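Local structure of 4-hydroxybutyrate CoA-transferase (Porphyromonas gingivalis, 3EH7) at residues 16-28 with 42-54. The protein probably transfers coenzyme A between acyl-CoA thioesters and carboxylates such as acetate or 4-hydroxybutyrate. Residues are numbered along the deposited sequence; the frame is centred on the assembly and turned at random. Where two conformers were deposited one is given.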
ATOM      1  N   VAL A  16     -17.559   0.652  40.708  1.00 23.16           N
ATOM      2  CA  VAL A  16     -17.772  -0.738  41.132  1.00 22.01           C
ATOM      3  C   VAL A  16     -16.419  -1.421  41.199  1.00 21.53           C
ATOM      4  O   VAL A  16     -15.418  -0.870  40.762  1.00 20.01           O
ATOM      5  CB  VAL A  16     -18.685  -1.534  40.144  1.00 21.84           C
ATOM      6  CG1 VAL A  16     -20.029  -0.840  39.941  1.00 21.07           C
ATOM      7  CG2 VAL A  16     -17.983  -1.747  38.838  1.00 19.87           C
ATOM      8  N   SER A  17     -16.400  -2.624  41.752  1.00 21.30           N
ATOM      9  CA  SER A  17     -15.183  -3.401  41.771  1.00 21.70           C
ATOM     10  C   SER A  17     -14.948  -3.939  40.362  1.00 21.73           C
ATOM     11  O   SER A  17     -15.902  -4.024  39.570  1.00 21.10           O
ATOM     12  CB  SER A  17     -15.306  -4.550  42.755  1.00 21.68           C
ATOM     13  OG  SER A  17     -16.078  -5.590  42.188  1.00 21.81           O
ATOM     14  N   ALA A  18     -13.691  -4.298  40.076  1.00 21.58           N
ATOM     15  CA  ALA A  18     -13.294  -4.930  38.808  1.00 22.72           C
ATOM     16  C   ALA A  18     -14.143  -6.163  38.492  1.00 23.23           C
ATOM     17  O   ALA A  18     -14.545  -6.375  37.346  1.00 22.80           O
ATOM     18  CB  ALA A  18     -11.802  -5.328  38.844  1.00 22.06           C
ATOM     19  N   GLU A  19     -14.395  -6.968  39.520  1.00 23.67           N
ATOM     20  CA  GLU A  19     -15.189  -8.188  39.400  1.00 24.69           C
ATOM     21  C   GLU A  19     -16.652  -7.887  39.026  1.00 24.79           C
ATOM     22  O   GLU A  19     -17.234  -8.557  38.171  1.00 24.16           O
ATOM     23  CB  GLU A  19     -15.118  -8.971  40.725  1.00 25.21           C
ATOM     24  CG  GLU A  19     -16.207 -10.029  40.904  1.00 28.01           C
ATOM     25  CD  GLU A  19     -15.904 -11.051  42.010  1.00 31.10           C
ATOM     26  OE1 GLU A  19     -16.677 -11.098  42.985  1.00 31.70           O
ATOM     27  OE2 GLU A  19     -14.903 -11.812  41.898  1.00 34.25           O
ATOM     28  N   GLU A  20     -17.244  -6.902  39.705  1.00 24.90           N
ATOM     29  CA  GLU A  20     -18.595  -6.430  39.401  1.00 25.41           C
ATOM     30  C   GLU A  20     -18.685  -5.897  37.947  1.00 25.19           C
ATOM     31  O   GLU A  20     -19.621  -6.228  37.221  1.00 25.87           O
ATOM     32  CB  GLU A  20     -18.981  -5.344  40.400  1.00 25.77           C
ATOM     33  CG  GLU A  20     -20.316  -4.628  40.164  1.00 28.83           C
ATOM     34  CD  GLU A  20     -21.516  -5.565  40.080  1.00 32.76           C
ATOM     35  OE1 GLU A  20     -21.474  -6.661  40.708  1.00 35.54           O
ATOM     36  OE2 GLU A  20     -22.499  -5.185  39.384  1.00 33.70           O
ATOM     37  N   ALA A  21     -17.704  -5.102  37.534  1.00 23.79           N
ATOM     38  CA  ALA A  21     -17.690  -4.528  36.177  1.00 23.48           C
ATOM     39  C   ALA A  21     -17.673  -5.607  35.090  1.00 23.30           C
ATOM     40  O   ALA A  21     -18.554  -5.615  34.237  1.00 22.66           O
ATOM     41  CB  ALA A  21     -16.502  -3.524  35.983  1.00 22.60           C
ATOM     42  N   VAL A  22     -16.708  -6.529  35.129  1.00 23.82           N
ATOM     43  CA  VAL A  22     -16.537  -7.489  34.025  1.00 24.43           C
ATOM     44  C   VAL A  22     -17.678  -8.515  33.966  1.00 25.22           C
ATOM     45  O   VAL A  22     -17.895  -9.162  32.930  1.00 25.98           O
ATOM     46  CB  VAL A  22     -15.150  -8.236  34.061  1.00 24.83           C
ATOM     47  CG1 VAL A  22     -14.003  -7.242  34.080  1.00 24.00           C
ATOM     48  CG2 VAL A  22     -15.053  -9.233  35.246  1.00 23.15           C
ATOM     49  N   LYS A  23     -18.387  -8.655  35.082  1.00 26.22           N
ATOM     50  CA  LYS A  23     -19.584  -9.502  35.205  1.00 27.03           C
ATOM     51  C   LYS A  23     -20.614  -9.245  34.085  1.00 27.33           C
ATOM     52  O   LYS A  23     -21.348 -10.156  33.693  1.00 28.09           O
ATOM     53  CB  LYS A  23     -20.234  -9.239  36.568  1.00 26.83           C
ATOM     54  CG  LYS A  23     -21.209 -10.276  37.050  1.00 28.60           C
ATOM     55  CD  LYS A  23     -21.842  -9.858  38.387  1.00 28.43           C
ATOM     56  CE  LYS A  23     -22.733  -8.604  38.244  1.00 28.73           C
ATOM     57  NZ  LYS A  23     -23.771  -8.494  39.332  1.00 28.32           N
ATOM     58  N   HIS A  24     -20.667  -8.007  33.595  1.00 27.15           N
ATOM     59  CA  HIS A  24     -21.652  -7.584  32.593  1.00 27.28           C
ATOM     60  C   HIS A  24     -21.253  -7.864  31.151  1.00 27.31           C
ATOM     61  O   HIS A  24     -21.991  -7.521  30.233  1.00 26.28           O
ATOM     62  CB  HIS A  24     -21.983  -6.096  32.789  1.00 27.32           C
ATOM     63  CG  HIS A  24     -22.476  -5.788  34.165  1.00 28.30           C
ATOM     64  ND1 HIS A  24     -23.756  -6.085  34.576  1.00 30.11           N
ATOM     65  CD2 HIS A  24     -21.849  -5.265  35.243  1.00 30.13           C
ATOM     66  CE1 HIS A  24     -23.907  -5.733  35.841  1.00 31.62           C
ATOM     67  NE2 HIS A  24     -22.762  -5.232  36.270  1.00 31.36           N
ATOM     68  N   ILE A  25     -20.094  -8.487  30.958  1.00 27.81           N
ATOM     69  CA  ILE A  25     -19.726  -9.007  29.656  1.00 28.68           C
ATOM     70  C   ILE A  25     -20.478 -10.309  29.461  1.00 29.59           C
ATOM     71  O   ILE A  25     -20.636 -11.065  30.409  1.00 29.50           O
ATOM     72  CB  ILE A  25     -18.236  -9.315  29.554  1.00 28.65           C
ATOM     73  CG1 ILE A  25     -17.390  -8.074  29.876  1.00 27.82           C
ATOM     74  CG2 ILE A  25     -17.914  -9.847  28.143  1.00 29.58           C
ATOM     75  CD1 ILE A  25     -15.898  -8.357  29.914  1.00 25.94           C
ATOM     76  N   LYS A  26     -20.918 -10.581  28.231  1.00 30.47           N
ATOM     77  CA  LYS A  26     -21.750 -11.755  27.948  1.00 30.47           C
ATOM     78  C   LYS A  26     -21.017 -12.674  26.998  1.00 31.05           C
ATOM     79  O   LYS A  26     -20.163 -12.224  26.203  1.00 30.78           O
ATOM     80  CB  LYS A  26     -23.121 -11.336  27.389  1.00 30.50           C
ATOM     81  CG  LYS A  26     -23.926 -10.474  28.378  1.00 31.35           C
ATOM     82  CD  LYS A  26     -25.312 -10.010  27.894  1.00 32.62           C
ATOM     83  CE  LYS A  26     -25.274  -9.120  26.630  1.00 33.30           C
ATOM     84  NZ  LYS A  26     -24.706  -7.730  26.762  1.00 32.24           N
ATOM     85  N   ASN A  27     -21.311 -13.971  27.099  1.00 31.38           N
ATOM     86  CA  ASN A  27     -20.642 -14.963  26.256  1.00 31.92           C
ATOM     87  C   ASN A  27     -20.799 -14.631  24.784  1.00 31.47           C
ATOM     88  O   ASN A  27     -21.825 -14.118  24.364  1.00 31.96           O
ATOM     89  CB  ASN A  27     -21.135 -16.392  26.530  1.00 32.75           C
ATOM     90  CG  ASN A  27     -20.076 -17.250  27.225  1.00 35.50           C
ATOM     91  OD1 ASN A  27     -18.976 -17.506  26.672  1.00 39.33           O
ATOM     92  ND2 ASN A  27     -20.386 -17.682  28.441  1.00 37.90           N
ATOM     93  N   GLY A  28     -19.754 -14.900  24.016  1.00 30.89           N
ATOM     94  CA  GLY A  28     -19.763 -14.615  22.593  1.00 30.56           C
ATOM     95  C   GLY A  28     -19.469 -13.173  22.202  1.00 30.05           C
ATOM     96  O   GLY A  28     -19.494 -12.863  21.021  1.00 29.77           O
ATOM     97  N   SER A  42      -6.417  -4.418  36.505  1.00 23.27           N
ATOM     98  CA  SER A  42      -7.429  -4.903  37.475  1.00 23.59           C
ATOM     99  C   SER A  42      -8.570  -5.662  36.811  1.00 23.66           C
ATOM    100  O   SER A  42      -9.009  -6.713  37.305  1.00 23.59           O
ATOM    101  CB  SER A  42      -8.040  -3.769  38.294  1.00 23.41           C
ATOM    102  OG  SER A  42      -7.028  -3.055  38.947  1.00 24.38           O
ATOM    103  N   CYS A  43      -9.052  -5.146  35.689  1.00 23.58           N
ATOM    104  CA  CYS A  43     -10.145  -5.820  34.985  1.00 23.49           C
ATOM    105  C   CYS A  43      -9.669  -7.101  34.335  1.00 23.64           C
ATOM    106  O   CYS A  43     -10.406  -8.075  34.303  1.00 23.52           O
ATOM    107  CB  CYS A  43     -10.809  -4.911  33.963  1.00 23.53           C
ATOM    108  SG  CYS A  43     -11.772  -3.589  34.752  1.00 23.02           S
ATOM    109  N   VAL A  44      -8.438  -7.112  33.831  1.00 24.25           N
ATOM    110  CA  VAL A  44      -7.896  -8.330  33.247  1.00 24.91           C
ATOM    111  C   VAL A  44      -7.807  -9.413  34.310  1.00 25.92           C
ATOM    112  O   VAL A  44      -8.175 -10.555  34.050  1.00 25.89           O
ATOM    113  CB  VAL A  44      -6.523  -8.125  32.572  1.00 24.92           C
ATOM    114  CG1 VAL A  44      -5.823  -9.483  32.358  1.00 25.19           C
ATOM    115  CG2 VAL A  44      -6.689  -7.441  31.245  1.00 23.96           C
ATOM    116  N   ASP A  45      -7.351  -9.063  35.510  1.00 27.61           N
ATOM    117  CA  ASP A  45      -7.294 -10.041  36.602  1.00 28.65           C
ATOM    118  C   ASP A  45      -8.670 -10.592  36.924  1.00 29.50           C
ATOM    119  O   ASP A  45      -8.831 -11.791  37.126  1.00 29.52           O
ATOM    120  CB  ASP A  45      -6.730  -9.430  37.879  1.00 29.30           C
ATOM    121  CG  ASP A  45      -5.245  -9.199  37.816  1.00 31.11           C
ATOM    122  OD1 ASP A  45      -4.623  -9.539  36.793  1.00 35.81           O
ATOM    123  OD2 ASP A  45      -4.689  -8.668  38.801  1.00 35.62           O
ATOM    124  N   ALA A  46      -9.660  -9.708  36.995  1.00 30.42           N
ATOM    125  CA  ALA A  46     -11.041 -10.123  37.212  1.00 30.97           C
ATOM    126  C   ALA A  46     -11.541 -11.024  36.074  1.00 31.84           C
ATOM    127  O   ALA A  46     -12.229 -12.005  36.322  1.00 31.71           O
ATOM    128  CB  ALA A  46     -11.952  -8.901  37.381  1.00 30.98           C
ATOM    129  N   LEU A  47     -11.185 -10.703  34.834  1.00 32.87           N
ATOM    130  CA  LEU A  47     -11.521 -11.563  33.690  1.00 34.04           C
ATOM    131  C   LEU A  47     -11.020 -13.000  33.830  1.00 35.13           C
ATOM    132  O   LEU A  47     -11.794 -13.933  33.639  1.00 35.58           O
ATOM    133  CB  LEU A  47     -10.945 -11.005  32.387  1.00 34.14           C
ATOM    134  CG  LEU A  47     -11.832 -10.066  31.597  1.00 34.15           C
ATOM    135  CD1 LEU A  47     -11.129  -9.740  30.278  1.00 33.26           C
ATOM    136  CD2 LEU A  47     -13.197 -10.703  31.381  1.00 34.25           C
ATOM    137  N   VAL A  48      -9.739 -13.187  34.144  1.00 36.40           N
ATOM    138  CA  VAL A  48      -9.205 -14.548  34.289  1.00 37.63           C
ATOM    139  C   VAL A  48      -9.862 -15.275  35.478  1.00 39.15           C
ATOM    140  O   VAL A  48      -9.998 -16.498  35.451  1.00 39.39           O
ATOM    141  CB  VAL A  48      -7.654 -14.612  34.440  1.00 37.57           C
ATOM    142  CG1 VAL A  48      -6.955 -13.616  33.495  1.00 36.95           C
ATOM    143  CG2 VAL A  48      -7.223 -14.429  35.902  1.00 38.18           C
ATOM    144  N   GLN A  49     -10.276 -14.523  36.498  1.00 40.43           N
ATOM    145  CA  GLN A  49     -10.925 -15.094  37.675  1.00 41.89           C
ATOM    146  C   GLN A  49     -12.292 -15.680  37.337  1.00 43.13           C
ATOM    147  O   GLN A  49     -12.651 -16.749  37.821  1.00 43.48           O
ATOM    148  CB  GLN A  49     -11.077 -14.027  38.765  1.00 41.92           C
ATOM    149  CG  GLN A  49     -11.187 -14.576  40.161  1.00 43.34           C
ATOM    150  CD  GLN A  49     -10.022 -15.490  40.494  1.00 45.25           C
ATOM    151  OE1 GLN A  49      -8.955 -15.403  39.867  1.00 47.33           O
ATOM    152  NE2 GLN A  49     -10.219 -16.385  41.465  1.00 43.72           N
ATOM    153  N   GLN A  50     -13.046 -14.968  36.505  1.00 44.92           N
ATOM    154  CA  GLN A  50     -14.341 -15.439  36.004  1.00 46.17           C
ATOM    155  C   GLN A  50     -14.211 -16.227  34.694  1.00 46.89           C
ATOM    156  O   GLN A  50     -15.214 -16.651  34.121  1.00 46.88           O
ATOM    157  CB  GLN A  50     -15.312 -14.258  35.800  1.00 46.48           C
ATOM    158  CG  GLN A  50     -16.233 -13.957  36.987  1.00 47.46           C
ATOM    159  CD  GLN A  50     -15.570 -13.134  38.088  1.00 49.24           C
ATOM    160  OE1 GLN A  50     -14.750 -12.241  37.821  1.00 50.62           O
ATOM    161  NE2 GLN A  50     -15.946 -13.410  39.333  1.00 49.76           N
ATOM    162  N   ALA A  51     -12.983 -16.442  34.234  1.00 48.00           N
ATOM    163  CA  ALA A  51     -12.728 -17.164  32.980  1.00 49.14           C
ATOM    164  C   ALA A  51     -13.590 -18.423  32.818  1.00 50.12           C
ATOM    165  O   ALA A  51     -14.018 -18.761  31.700  1.00 50.30           O
ATOM    166  CB  ALA A  51     -11.248 -17.533  32.876  1.00 49.15           C
ATOM    167  N   ASP A  52     -13.822 -19.114  33.935  1.00 51.12           N
ATOM    168  CA  ASP A  52     -14.689 -20.291  33.959  1.00 52.04           C
ATOM    169  C   ASP A  52     -15.998 -20.037  33.193  1.00 52.48           C
ATOM    170  O   ASP A  52     -16.257 -20.715  32.191  1.00 52.79           O
ATOM    171  CB  ASP A  52     -14.950 -20.790  35.406  1.00 52.10           C
ATOM    172  CG  ASP A  52     -15.402 -19.677  36.358  1.00 53.15           C
ATOM    173  OD1 ASP A  52     -14.673 -18.665  36.485  1.00 54.62           O
ATOM    174  OD2 ASP A  52     -16.483 -19.816  36.985  1.00 53.87           O
ATOM    175  N   LEU A  53     -16.791 -19.051  33.630  1.00 52.89           N
ATOM    176  CA  LEU A  53     -18.080 -18.742  32.985  0.50 53.06           C
ATOM    177  C   LEU A  53     -17.890 -18.382  31.513  1.00 53.26           C
ATOM    178  O   LEU A  53     -18.446 -19.034  30.628  1.00 53.76           O
ATOM    179  CB  LEU A  53     -18.816 -17.600  33.710  0.50 53.00           C
ATOM    180  CG  LEU A  53     -20.119 -17.069  33.080  0.50 52.76           C
ATOM    181  CD1 LEU A  53     -20.955 -16.342  34.116  0.50 52.33           C
ATOM    182  CD2 LEU A  53     -19.867 -16.150  31.883  0.50 52.22           C
ATOM    183  N   PHE A  54     -17.098 -17.348  31.251  1.00 53.34           N
ATOM    184  CA  PHE A  54     -16.828 -16.934  29.871  1.00 53.45           C
ATOM    185  C   PHE A  54     -16.177 -18.099  29.118  1.00 53.64           C
ATOM    186  O   PHE A  54     -16.829 -18.819  28.360  1.00 53.89           O
ATOM    187  CB  PHE A  54     -15.890 -15.722  29.821  1.00 53.35           C
ATOM    188  CG  PHE A  54     -16.336 -14.559  30.673  1.00 53.24           C
ATOM    189  CD1 PHE A  54     -17.531 -13.897  30.413  1.00 53.03           C
ATOM    190  CD2 PHE A  54     -15.542 -14.115  31.731  1.00 53.41           C
ATOM    191  CE1 PHE A  54     -17.940 -12.813  31.206  1.00 52.85           C
ATOM    192  CE2 PHE A  54     -15.942 -13.036  32.529  1.00 53.50           C
ATOM    193  CZ  PHE A  54     -17.146 -12.385  32.263  1.00 53.14           C
TER
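V22 packs against helix 42-49 with both methyls: CG2 lies 3.8 Å from A46 CB, while CG1, anti to the carbonyl carbon (chi1 -55°), meets the CB of C43. One turn earlier A18 CB sits 3.5 Å from the carbonyl O of S42. A46 CB touches the carbonyl O of A18, and with alanine on both sides the backbones come close, CA of E19 lying 5.1 Å from CA of A46. L47 CD2 reaches both V22 CB and I25 CD1. The F54 ring turns its edge to two carbonyl oxygens of the type I turn V22-I25: CE1 is 3.3 Å from I25 O, in the ring plane, and CZ 3.4 Å from V22 O. Helices 18-22 and 42-49 cross at -69° with axes 8.4 Å apart, packed beside the parallel sheet of the Rossmann-like N-terminal domain; A18 and C43 both rest on V181 of strand 179-183. Q50 NE2 donates almost straight to E19 OE2 (3.2 Å), in its own amide plane but from above the carboxylate, the two planes perpendicular. N27 ND2 donates to L53 O (3.2 Å) from above the carbonyl plane, with L53 O near the amide plane of N27. Further out, S17 OG N-caps helix 18-22 through E20 N, and E158 accepts from the backbone N of S42 and C43.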